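Local atomic coordinates of glycerol kinase, putative (PDB entry 2W40), a protein that probably catalyses the ATP-dependent phosphorylation of glycerol to sn-glycerol 3-phosphate, the step that opens glycerol degradation. Residues N4-I9 with I76-I81; S438-V443 with K466-R471. All coordinates share one frame; numbering follows the deposited sequence.

Contact 1. Residues N4-I9 with I76-I81. With EDO (1,2-ethanediol), chain B.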
loop_
_atom_site.group_PDB
_atom_site.type_symbol
_atom_site.label_atom_id
_atom_site.label_comp_id
_atom_site.label_asym_id
_atom_site.label_seq_id
_atom_site.Cartn_x
_atom_site.Cartn_y
_atom_site.Cartn_z
ATOM N N ASN C 4 -7.772 50.232 1.924
ATOM C CA ASN C 4 -9.033 49.505 1.843
ATOM C C ASN C 4 -8.726 48.049 1.516
ATOM O O ASN C 4 -7.938 47.764 0.615
ATOM C CB ASN C 4 -9.906 50.007 0.748
ATOM C CG ASN C 4 -10.414 51.385 0.984
ATOM O OD1 ASN C 4 -10.414 51.935 2.068
ATOM N ND2 ASN C 4 -10.902 51.958 -0.091
ATOM N N VAL C 5 -9.457 47.165 2.249
ATOM C CA VAL C 5 -9.354 45.750 1.947
ATOM C C VAL C 5 -10.671 45.014 1.958
ATOM O O VAL C 5 -11.634 45.463 2.523
ATOM C CB VAL C 5 -8.381 45.017 2.932
ATOM C CG1 VAL C 5 -6.873 45.587 2.879
ATOM C CG2 VAL C 5 -8.962 45.053 4.295
ATOM N N ILE C 6 -10.646 43.876 1.280
ATOM C CA ILE C 6 -11.750 42.919 1.197
ATOM C C ILE C 6 -11.267 41.677 1.967
ATOM O O ILE C 6 -10.195 41.129 1.656
ATOM C CB ILE C 6 -12.104 42.543 -0.231
ATOM C CG1 ILE C 6 -12.442 43.767 -1.067
ATOM C CG2 ILE C 6 -13.251 41.458 -0.267
ATOM C CD1 ILE C 6 -12.311 43.434 -2.563
ATOM N N LEU C 7 -12.062 41.228 2.939
ATOM C CA LEU C 7 -11.728 39.928 3.617
ATOM C C LEU C 7 -12.431 38.797 2.857
ATOM O O LEU C 7 -13.652 38.832 2.700
ATOM C CB LEU C 7 -12.091 39.893 5.102
ATOM C CG LEU C 7 -12.043 38.614 5.909
ATOM C CD1 LEU C 7 -10.683 37.895 5.727
ATOM C CD2 LEU C 7 -12.538 38.705 7.340
ATOM N N SER C 8 -11.637 37.810 2.396
ATOM C CA SER C 8 -12.208 36.619 1.765
ATOM C C SER C 8 -11.892 35.431 2.686
ATOM O O SER C 8 -10.679 35.192 2.940
ATOM C CB SER C 8 -11.668 36.420 0.334
ATOM O OG SER C 8 -12.190 35.220 -0.193
ATOM N N ILE C 9 -12.947 34.744 3.210
ATOM C CA ILE C 9 -12.740 33.602 4.090
ATOM C C ILE C 9 -12.961 32.351 3.208
ATOM O O ILE C 9 -14.042 32.204 2.574
ATOM C CB ILE C 9 -13.751 33.595 5.251
ATOM C CG1 ILE C 9 -13.506 34.863 6.140
ATOM C CG2 ILE C 9 -13.704 32.190 5.935
ATOM C CD1 ILE C 9 -14.676 35.161 7.065
ATOM N N ILE C 76 -11.966 47.724 6.287
ATOM C CA ILE C 76 -12.481 46.420 5.742
ATOM C C ILE C 76 -13.809 46.750 5.085
ATOM O O ILE C 76 -14.729 47.120 5.752
ATOM C CB ILE C 76 -12.666 45.321 6.837
ATOM C CG1 ILE C 76 -11.390 45.209 7.639
ATOM C CG2 ILE C 76 -13.071 44.044 6.211
ATOM C CD1 ILE C 76 -11.434 44.433 8.826
ATOM N N LYS C 77 -13.874 46.676 3.775
ATOM C CA LYS C 77 -15.037 47.122 3.019
ATOM C C LYS C 77 -16.194 46.125 3.115
ATOM O O LYS C 77 -17.376 46.488 3.161
ATOM C CB LYS C 77 -14.672 47.311 1.561
ATOM C CG LYS C 77 -13.738 48.541 1.322
ATOM C CD LYS C 77 -14.447 49.755 1.692
ATOM C CE LYS C 77 -13.820 50.963 1.024
ATOM N NZ LYS C 77 -13.996 50.960 -0.535
ATOM N N CYS C 78 -15.807 44.851 3.087
ATOM C CA CYS C 78 -16.796 43.764 3.047
ATOM C C CYS C 78 -16.094 42.445 3.288
ATOM O O CYS C 78 -14.865 42.349 3.264
ATOM C CB CYS C 78 -17.467 43.736 1.706
ATOM S SG CYS C 78 -16.388 43.726 0.342
ATOM N N ILE C 79 -16.931 41.394 3.446
ATOM C CA ILE C 79 -16.480 40.023 3.698
ATOM C C ILE C 79 -17.155 39.125 2.678
ATOM O O ILE C 79 -18.367 39.208 2.512
ATOM C CB ILE C 79 -16.792 39.560 5.159
ATOM C CG1 ILE C 79 -16.067 40.450 6.144
ATOM C CG2 ILE C 79 -16.542 38.075 5.309
ATOM C CD1 ILE C 79 -16.659 40.286 7.613
ATOM N N GLY C 80 -16.394 38.287 1.987
ATOM C CA GLY C 80 -16.945 37.171 1.177
ATOM C C GLY C 80 -16.575 35.828 1.845
ATOM O O GLY C 80 -15.519 35.688 2.475
ATOM N N ILE C 81 -17.522 34.894 1.751
ATOM C CA ILE C 81 -17.415 33.600 2.370
ATOM C C ILE C 81 -17.477 32.523 1.298
ATOM O O ILE C 81 -18.368 32.529 0.425
ATOM C CB ILE C 81 -18.536 33.380 3.398
ATOM C CG1 ILE C 81 -18.250 34.323 4.568
ATOM C CG2 ILE C 81 -18.592 31.905 3.833
ATOM C CD1 ILE C 81 -19.216 34.314 5.707
HETATM C C1 EDO B . -12.817 47.716 9.922
HETATM O O1 EDO B . -12.739 48.650 8.838
HETATM C C2 EDO B . -11.900 47.789 11.165
HETATM O O2 EDO B . -10.551 48.229 10.874
#
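Leu7 carries CG opposite its backbone N (chi1 170°), while Ile79 turns CG1 back beside its own N (chi1 -61°), and these choices lay the two side chains next to each other, pointing the same way, with Leu7 CD2 4.1 Å from Ile79 CG1. They belong to neighbouring parallel strands in the central sheet of the N-terminal FGGY domain, part of the sugar kinase/Hsp70/actin superfamily. The other branch of Ile79 serves the next residue along: CG2 lies 3.9 Å from Ile9 CD1, the delta-methyl reaching across at a slant. With Val5, Ile76 and Ile81 they form one apolar face, covered by helices 49-70 and 167-176, where branched aliphatic residues suit both the extended backbone and a dry interface.

The opposite face carries Ile6 beside the smaller Cys78, Ser8 and Gly80. Helix 443-455 lies close against this side; the buried hydroxyl of Ser8 is satisfied by the carbonyl of Ser445. Cys78 SG packs 3.9 Å from Ile6 CG2.

Lys77 forms a bulge, an extra residue with a helical psi of -39° between the pairs Val5-Ile76 and Leu7-Ile79, although Lys77 N still gives a bond of 2.8 Å to Val5 O. Beyond it the backbone ladder runs regularly, with Gly80 N bonded to Leu7 O and Gly80 O receiving Ile9 N at 2.8 Å. The side chain of Lys77, bent at chi2 and chi4, folds back so that Lys77 CE is 3.3 Å from Asn4 ND2. The two side-chain nitrogens do not bond each other; both turn to Glu23, Lys77 by a salt bridge and Asn4 weakly. At the same end an ethanediol, probably from the crystallisation liquor, receives at O1 a nearly straight hydrogen bond from Ile76 N, 2.8 Å long.

Contact 2. Residues S438-V443 with K466-R471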
loop_
_atom_site.group_PDB
_atom_site.type_symbol
_atom_site.label_atom_id
_atom_site.label_comp_id
_atom_site.label_asym_id
_atom_site.label_seq_id
_atom_site.Cartn_x
_atom_site.Cartn_y
_atom_site.Cartn_z
ATOM N N SER C 438 -3.551 29.046 -13.881
ATOM C CA SER C 438 -3.771 30.367 -13.418
ATOM C C SER C 438 -2.545 30.964 -12.735
ATOM O O SER C 438 -1.835 30.290 -12.038
ATOM C CB SER C 438 -4.989 30.384 -12.444
ATOM O OG SER C 438 -5.279 31.767 -12.138
ATOM N N LYS C 439 -2.358 32.269 -12.909
ATOM C CA LYS C 439 -1.335 33.049 -12.168
ATOM C C LYS C 439 -1.580 33.038 -10.586
ATOM O O LYS C 439 -0.691 32.768 -9.755
ATOM C CB LYS C 439 -1.402 34.495 -12.721
ATOM C CG LYS C 439 -0.208 35.335 -12.310
ATOM C CD LYS C 439 0.086 36.499 -13.304
ATOM C CE LYS C 439 0.806 37.686 -12.575
ATOM N NZ LYS C 439 0.504 39.074 -13.130
ATOM N N TYR C 440 -2.815 33.315 -10.219
ATOM C CA TYR C 440 -3.306 33.229 -8.831
ATOM C C TYR C 440 -3.399 31.747 -8.415
ATOM O O TYR C 440 -4.097 31.110 -9.083
ATOM C CB TYR C 440 -4.738 33.791 -8.916
ATOM C CG TYR C 440 -4.947 35.218 -9.495
ATOM C CD1 TYR C 440 -4.807 36.359 -8.635
ATOM C CD2 TYR C 440 -5.350 35.449 -10.827
ATOM C CE1 TYR C 440 -5.028 37.715 -9.092
ATOM C CE2 TYR C 440 -5.513 36.800 -11.332
ATOM C CZ TYR C 440 -5.383 37.924 -10.439
ATOM O OH TYR C 440 -5.556 39.253 -10.791
ATOM N N LYS C 441 -2.755 31.103 -7.422
ATOM C CA LYS C 441 -3.208 29.614 -7.093
ATOM C C LYS C 441 -4.527 29.524 -6.252
ATOM O O LYS C 441 -5.504 28.598 -6.515
ATOM C CB LYS C 441 -2.140 28.751 -6.431
ATOM N N GLU C 442 -4.601 30.521 -5.332
ATOM C CA GLU C 442 -5.798 30.663 -4.410
ATOM C C GLU C 442 -6.997 31.271 -5.102
ATOM O O GLU C 442 -7.652 32.154 -4.561
ATOM C CB GLU C 442 -5.492 31.369 -3.088
ATOM C CG GLU C 442 -4.438 30.657 -2.221
ATOM C CD GLU C 442 -4.906 29.342 -1.535
ATOM O OE1 GLU C 442 -6.101 28.919 -1.609
ATOM O OE2 GLU C 442 -4.036 28.750 -0.830
ATOM N N VAL C 443 -7.392 30.687 -6.242
ATOM C CA VAL C 443 -8.473 31.281 -7.046
ATOM C C VAL C 443 -9.837 31.132 -6.320
ATOM O O VAL C 443 -10.771 31.949 -6.572
ATOM C CB VAL C 443 -8.607 30.760 -8.499
ATOM C CG1 VAL C 443 -7.296 30.946 -9.289
ATOM C CG2 VAL C 443 -8.947 29.309 -8.555
ATOM N N LYS C 466 -12.453 41.240 -15.166
ATOM C CA LYS C 466 -12.168 40.010 -15.930
ATOM C C LYS C 466 -10.772 39.851 -16.524
ATOM O O LYS C 466 -10.265 38.732 -16.538
ATOM C CB LYS C 466 -13.166 39.772 -17.064
ATOM C CG LYS C 466 -14.570 39.825 -16.659
ATOM C CD LYS C 466 -15.459 39.027 -17.560
ATOM C CE LYS C 466 -15.505 39.563 -18.953
ATOM N NZ LYS C 466 -16.787 38.993 -19.511
ATOM N N SER C 467 -10.172 40.905 -17.085
ATOM C CA SER C 467 -8.836 40.742 -17.727
ATOM C C SER C 467 -7.817 40.370 -16.686
ATOM O O SER C 467 -6.981 39.480 -16.904
ATOM C CB SER C 467 -8.417 42.024 -18.525
ATOM O OG SER C 467 -6.988 42.113 -18.639
ATOM N N LEU C 468 -7.907 41.043 -15.535
ATOM C CA LEU C 468 -7.206 40.687 -14.276
ATOM C C LEU C 468 -7.304 39.211 -13.888
ATOM O O LEU C 468 -6.320 38.495 -13.669
ATOM C CB LEU C 468 -7.852 41.531 -13.167
ATOM C CG LEU C 468 -7.053 42.350 -12.173
ATOM C CD1 LEU C 468 -8.011 43.247 -11.331
ATOM C CD2 LEU C 468 -6.243 41.463 -11.335
ATOM N N LEU C 469 -8.518 38.716 -13.865
ATOM C CA LEU C 469 -8.719 37.353 -13.521
ATOM C C LEU C 469 -8.113 36.389 -14.577
ATOM O O LEU C 469 -7.419 35.488 -14.236
ATOM C CB LEU C 469 -10.208 37.102 -13.328
ATOM C CG LEU C 469 -10.902 37.931 -12.205
ATOM C CD1 LEU C 469 -12.476 37.800 -12.286
ATOM C CD2 LEU C 469 -10.327 37.710 -10.821
ATOM N N ARG C 470 -8.302 36.615 -15.850
ATOM C CA ARG C 470 -7.854 35.587 -16.815
ATOM C C ARG C 470 -6.323 35.298 -16.926
ATOM O O ARG C 470 -5.926 34.452 -17.734
ATOM C CB ARG C 470 -8.421 35.873 -18.172
ATOM C CG ARG C 470 -9.891 35.857 -18.220
ATOM C CD ARG C 470 -10.240 36.346 -19.568
ATOM N NE ARG C 470 -11.576 36.892 -19.756
ATOM C CZ ARG C 470 -12.666 36.157 -19.926
ATOM N NH1 ARG C 470 -12.626 34.822 -19.789
ATOM N NH2 ARG C 470 -13.810 36.786 -20.160
ATOM N N ARG C 471 -5.479 35.883 -16.081
ATOM C CA ARG C 471 -4.064 35.736 -16.239
ATOM C C ARG C 471 -3.605 34.339 -16.017
ATOM O O ARG C 471 -4.157 33.658 -15.132
ATOM C CB ARG C 471 -3.334 36.551 -15.230
ATOM C CG ARG C 471 -3.492 38.024 -15.603
ATOM C CD ARG C 471 -2.821 38.800 -14.595
ATOM N NE ARG C 471 -3.088 40.192 -14.837
ATOM C CZ ARG C 471 -3.020 41.129 -13.894
ATOM N NH1 ARG C 471 -2.708 40.810 -12.615
ATOM N NH2 ARG C 471 -3.271 42.397 -14.236
HETATM O O HOH W 1 -7.434 33.355 -12.796
#
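Lys439 N gives a hydrogen bond of 3.2 Å to Arg471 O, straight at the hydrogen but arriving from above the carbonyl plane, 45° out of it. The same carbonyl oxygen accepts a second bond, from the guanidinium of Arg412. Beside this link the aliphatic parts of the two long side chains lean on each other, with Lys439 CB 3.8 Å from Arg471 CB. Their charged ends finish close together, Lys439 NZ lying 3.7 Å from Arg471 NH1; both residues are exposed, so solvent would be expected to soften the repulsion.

Tyr440 approaches edge-on. Setting CG beside its backbone N (chi1 -56°) aims the ring at the C-terminal end of the short helix 466-469, and Tyr440 CE2 comes within 3.7 Å of Leu469 O, near the ring plane. The weak bond of Tyr440 OH to Leu468 O is doubtful, because the hydroxyl is modelled too close to a neighbour. An aromatic edge suits this place, since carbonyls at a helix end lack the following turn's amides.

In the C-terminal FGGY domain, segment 438-443 leads from strand 435-438 into helix 443-455, while Arg471 immediately precedes the edge strand 472-476. A water spans the two segments further in: it accepts from Ser438 OG at 2.8 Å and donates to Leu469 O at 2.6 Å, with the small serine hydroxyl also at the edge of the Tyr440 ring. Farther out, Leu446 of helix 443-455 touches both Tyr440 and Leu469. Glu442 is the N-cap residue of that helix and the centre of an inverse gamma turn closed by Val443 N and Lys441 O, 2.8 Å apart.

How the contacts relate
Contact 1 is core and contact 2 lies partly at the surface, each in a different FGGY domain. The strands of contact 1 are zipped by backbone bonds and padded by aliphatic branches, with charge confined to one end; contact 2 joins a loop to a short helix and its exit, through a single firm direct bond, a bridging water, an aromatic edge and two like-charged chains. Their centres stand 18 Å apart and they do not touch, yet helix 443-455 serves both. Its start follows segment 438-443, the Ser445 hydroxyl being hydrogen-bonded to Glu442 O, while Ser445 O meets contact 1. Of its side chains, alanines lie against Ile6, Ser8 and Cys78, whereas Leu446 and Val450 touch contact 2.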